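Local coordinates for protein L-talarate/galactarate dehydratase (Salmonella typhimurium, PDB 2PP0) that dehydrates both L-talarate and galactarate to 5-keto-4-deoxy-D-glucarate with the aid of one magnesium ion per subunit, and also epimerises L-talarate to galactarate, at residues Leu172-Pro175 with Leu176-Leu180; Ala264-Ala267 with Ala268-Thr272. All coordinates share one frame; numbering follows the deposited sequence.

Interaction 1: Leu172-Pro175 with Leu176-Leu180; sequences LHTP and LDQVL
Pro175 and Val179 close the first turn of helix 176-188. The carbonyl O of Pro175 accepts the N-H of Val179 at 3.0 Å, with an angle of 151° at the hydrogen. The same oxygen takes a second, weak bond from Gln178 N, also 3.0 Å away but bent to 125° at the hydrogen, so two amides of the opening turn share one acceptor.

The apolar part runs from Thr174, whose methyl, not its hydroxyl, faces the helix. With CG2 anti to the backbone N (OG1 at chi1 -56°), the methyl lies 3.4 Å from Gln178 CG and 3.6 Å from Val179 CG2. It thus bridges two consecutive helix residues, touching the aliphatic base of Gln178 and one branch of Val179. Asp177 turns one carboxylate oxygen back toward the proline, OD2 coming to 3.5 Å from Pro175 CB, a van der Waals contact between two exposed residues.

Beyond the turn, Arg209 of helix 203-217 donates to Thr174 O and also packs on Val179, while Gln178 meets Ala9 of the second subunit. This is a helix N-terminus with proline at the N-cap, where a loop after strand 161-166 enters a helix of the enolase-superfamily barrel domain; Val179 lies about 8 Å, side chain to side chain, from the catalytic base Lys197.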
loop_
_atom_site.group_PDB
_atom_site.type_symbol
_atom_site.label_atom_id
_atom_site.label_comp_id
_atom_site.label_asym_id
_atom_site.label_seq_id
_atom_site.Cartn_x
_atom_site.Cartn_y
_atom_site.Cartn_z
ATOM N N LEU B 172 31.675 19.574 0.847
ATOM C CA LEU B 172 32.631 20.402 1.589
ATOM C C LEU B 172 34.124 20.287 1.273
ATOM O O LEU B 172 34.918 21.105 1.738
ATOM C CB LEU B 172 32.420 20.202 3.095
ATOM C CG LEU B 172 31.227 20.958 3.688
ATOM C CD1 LEU B 172 30.939 20.454 5.091
ATOM C CD2 LEU B 172 31.522 22.458 3.691
ATOM N N HIS B 173 34.519 19.282 0.501
ATOM C CA HIS B 173 35.927 19.131 0.146
ATOM C C HIS B 173 36.178 19.885 -1.160
ATOM O O HIS B 173 37.304 19.948 -1.656
ATOM C CB HIS B 173 36.264 17.652 -0.036
ATOM C CG HIS B 173 35.461 16.981 -1.107
ATOM N ND1 HIS B 173 35.740 17.125 -2.449
ATOM C CD2 HIS B 173 34.362 16.192 -1.033
ATOM C CE1 HIS B 173 34.848 16.453 -3.156
ATOM N NE2 HIS B 173 34.000 15.880 -2.321
ATOM N N THR B 174 35.112 20.465 -1.702
ATOM C CA THR B 174 35.170 21.205 -2.957
ATOM C C THR B 174 35.309 22.714 -2.737
ATOM O O THR B 174 34.454 23.339 -2.107
ATOM C CB THR B 174 33.893 20.937 -3.793
ATOM O OG1 THR B 174 33.738 19.524 -3.987
ATOM C CG2 THR B 174 33.976 21.624 -5.148
ATOM N N PRO B 175 36.395 23.318 -3.254
ATOM C CA PRO B 175 36.597 24.763 -3.089
ATOM C C PRO B 175 35.419 25.527 -3.688
ATOM O O PRO B 175 34.767 25.040 -4.615
ATOM C CB PRO B 175 37.898 25.021 -3.846
ATOM C CG PRO B 175 38.632 23.715 -3.713
ATOM C CD PRO B 175 37.533 22.708 -3.962
ATOM N N LEU B 176 35.158 26.723 -3.170
ATOM C CA LEU B 176 34.043 27.535 -3.644
ATOM C C LEU B 176 33.970 27.737 -5.159
ATOM O O LEU B 176 32.907 27.563 -5.758
ATOM C CB LEU B 176 34.053 28.897 -2.949
ATOM C CG LEU B 176 32.936 29.866 -3.352
ATOM C CD1 LEU B 176 31.583 29.188 -3.197
ATOM C CD2 LEU B 176 33.006 31.122 -2.488
ATOM N N ASP B 177 35.085 28.104 -5.782
ATOM C CA ASP B 177 35.081 28.331 -7.226
ATOM C C ASP B 177 34.675 27.087 -8.012
ATOM O O ASP B 177 34.043 27.193 -9.062
ATOM C CB ASP B 177 36.455 28.823 -7.707
ATOM C CG ASP B 177 37.545 27.774 -7.562
ATOM O OD1 ASP B 177 38.630 27.966 -8.156
ATOM O OD2 ASP B 177 37.330 26.767 -6.855
ATOM N N GLN B 178 35.036 25.908 -7.508
ATOM C CA GLN B 178 34.687 24.663 -8.182
ATOM C C GLN B 178 33.205 24.339 -7.967
ATOM O O GLN B 178 32.554 23.763 -8.843
ATOM C CB GLN B 178 35.554 23.509 -7.669
ATOM C CG GLN B 178 35.199 22.159 -8.284
ATOM C CD GLN B 178 35.550 22.063 -9.763
ATOM O OE1 GLN B 178 34.842 21.417 -10.537
ATOM N NE2 GLN B 178 36.654 22.693 -10.157
ATOM N N VAL B 179 32.676 24.700 -6.799
ATOM C CA VAL B 179 31.263 24.461 -6.517
ATOM C C VAL B 179 30.452 25.288 -7.510
ATOM O O VAL B 179 29.428 24.833 -8.020
ATOM C CB VAL B 179 30.871 24.900 -5.083
ATOM C CG1 VAL B 179 29.348 24.883 -4.924
ATOM C CG2 VAL B 179 31.513 23.975 -4.061
ATOM N N LEU B 180 30.925 26.505 -7.779
ATOM C CA LEU B 180 30.256 27.405 -8.709
ATOM C C LEU B 180 30.350 26.895 -10.147
ATOM O O LEU B 180 29.451 27.131 -10.955
ATOM C CB LEU B 180 30.858 28.808 -8.606
ATOM C CG LEU B 180 30.657 29.488 -7.249
ATOM C CD1 LEU B 180 31.382 30.825 -7.225
ATOM C CD2 LEU B 180 29.167 29.679 -6.987
#

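Interaction 2: Ala264-Ala267 with Ala268-Thr272; sequences AQLA and AALDT
Leu266 and Leu270 meet one turn apart where helix 260-269 ends. Three backbone bonds of the i to i+4 kind finish the helix: Ala268 N to Ala264 O and Ala269 N to Gln265 O, both 3.0 Å, and then Leu270 N to Leu266 O. This last one spans 2.9 Å, although its donor residue has already left helical backbone angles, with psi at 153°.

This is the C-terminal end of the helix in a beta-alpha-beta unit of the barrel domain, linking strand 251-252 to strand 274-276. At Leu270 the helix ends and the chain turns into the loop. A water sits 2.8 Å from both Ala267 O and Thr272 O and is placed to donate to either, though it has more acceptors in reach than protons; it links the final turn to the residues that lead into the next strand.

Side-chain contacts are sparse, since Ala268 and Ala269 offer only methyls, which rest on carbonyl oxygens of the preceding turn. Ala269 CB sits 3.2 Å from Gln265 O, and Ala268 CB is 3.5 Å from Ala264 O. Leu270 has CG anti to its own carbonyl carbon (chi1 -60°), beside the backbone N and so near Leu266 O, an oxygen that its CB also approaches; its CD1 reaches Leu266 CD2 at 4.5 Å, a loose apolar touch. Both leucines are buried: Leu266 packs on Ala236 and Ile237 of helix 233-243, and Leu270 on Arg241. Glu244 OE2 accepts a hydrogen bond from Thr272 OG1 and a weak one from Asp271 N.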
loop_
_atom_site.group_PDB
_atom_site.type_symbol
_atom_site.label_atom_id
_atom_site.label_comp_id
_atom_site.label_asym_id
_atom_site.label_seq_id
_atom_site.Cartn_x
_atom_site.Cartn_y
_atom_site.Cartn_z
ATOM N N ALA B 264 11.673 19.027 15.530
ATOM C CA ALA B 264 10.305 19.534 15.635
ATOM C C ALA B 264 10.300 20.996 16.058
ATOM O O ALA B 264 9.514 21.795 15.552
ATOM C CB ALA B 264 9.515 18.700 16.639
ATOM N N GLN B 265 11.188 21.333 16.990
ATOM C CA GLN B 265 11.307 22.693 17.501
ATOM C C GLN B 265 11.769 23.656 16.410
ATOM O O GLN B 265 11.275 24.780 16.317
ATOM C CB GLN B 265 12.283 22.712 18.686
ATOM C CG GLN B 265 12.674 24.093 19.173
ATOM C CD GLN B 265 13.511 24.034 20.440
ATOM O OE1 GLN B 265 14.454 23.242 20.540
ATOM N NE2 GLN B 265 13.174 24.876 21.413
ATOM N N LEU B 266 12.715 23.213 15.587
ATOM C CA LEU B 266 13.226 24.042 14.496
ATOM C C LEU B 266 12.165 24.211 13.406
ATOM O O LEU B 266 12.007 25.295 12.838
ATOM C CB LEU B 266 14.479 23.407 13.886
ATOM C CG LEU B 266 15.781 23.474 14.691
ATOM C CD1 LEU B 266 16.831 22.576 14.063
ATOM C CD2 LEU B 266 16.263 24.914 14.745
ATOM N N ALA B 267 11.444 23.132 13.123
ATOM C CA ALA B 267 10.403 23.140 12.101
ATOM C C ALA B 267 9.261 24.078 12.477
ATOM O O ALA B 267 8.703 24.769 11.620
ATOM C CB ALA B 267 9.877 21.730 11.891
ATOM N N ALA B 268 8.915 24.108 13.760
ATOM C CA ALA B 268 7.839 24.970 14.223
ATOM C C ALA B 268 8.291 26.426 14.305
ATOM O O ALA B 268 7.502 27.339 14.066
ATOM C CB ALA B 268 7.335 24.502 15.585
ATOM N N ALA B 269 9.564 26.635 14.622
ATOM C CA ALA B 269 10.108 27.984 14.763
ATOM C C ALA B 269 10.462 28.670 13.449
ATOM O O ALA B 269 10.420 29.897 13.350
ATOM C CB ALA B 269 11.338 27.952 15.668
ATOM N N LEU B 270 10.811 27.887 12.438
ATOM C CA LEU B 270 11.189 28.472 11.161
ATOM C C LEU B 270 10.125 28.313 10.085
ATOM O O LEU B 270 9.309 27.385 10.123
ATOM C CB LEU B 270 12.505 27.852 10.678
ATOM C CG LEU B 270 13.721 28.033 11.590
ATOM C CD1 LEU B 270 14.840 27.108 11.142
ATOM C CD2 LEU B 270 14.176 29.487 11.564
ATOM N N ASP B 271 10.133 29.242 9.134
ATOM C CA ASP B 271 9.206 29.215 8.010
ATOM C C ASP B 271 9.818 28.300 6.959
ATOM O O ASP B 271 9.107 27.609 6.229
ATOM C CB ASP B 271 9.014 30.621 7.439
ATOM C CG ASP B 271 7.968 31.420 8.198
ATOM O OD1 ASP B 271 7.424 30.894 9.192
ATOM O OD2 ASP B 271 7.684 32.571 7.799
ATOM N N THR B 272 11.148 28.302 6.890
ATOM C CA THR B 272 11.859 27.449 5.949
ATOM C C THR B 272 11.591 26.003 6.336
ATOM O O THR B 272 11.612 25.655 7.517
ATOM C CB THR B 272 13.381 27.669 6.007
ATOM O OG1 THR B 272 13.683 29.028 5.678
ATOM C CG2 THR B 272 14.089 26.740 5.027
HETATM O O HOH W 1 9.363 24.811 8.908
#

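How the interactions relate
The two sites show opposite helix ends within the barrel domain: interaction 1 is the entry to helix 176-188, interaction 2 the exit from helix 260-269. Their centres lie 29 Å apart, with about 17 Å between nearest atoms, so they do not touch and hold different elements. Each is partly buried, with inward residues packed on a neighbouring helix, 203-217 for the first and 233-243 for the second. At the entry, one carbonyl receives two amides and a threonine methyl packs on two side chains of the first turn; at the exit, successive amide bonds give way to a water bridge. Interaction 1 also meets the second subunit, whereas interaction 2 is touched by no other chain of the two-chain assembly.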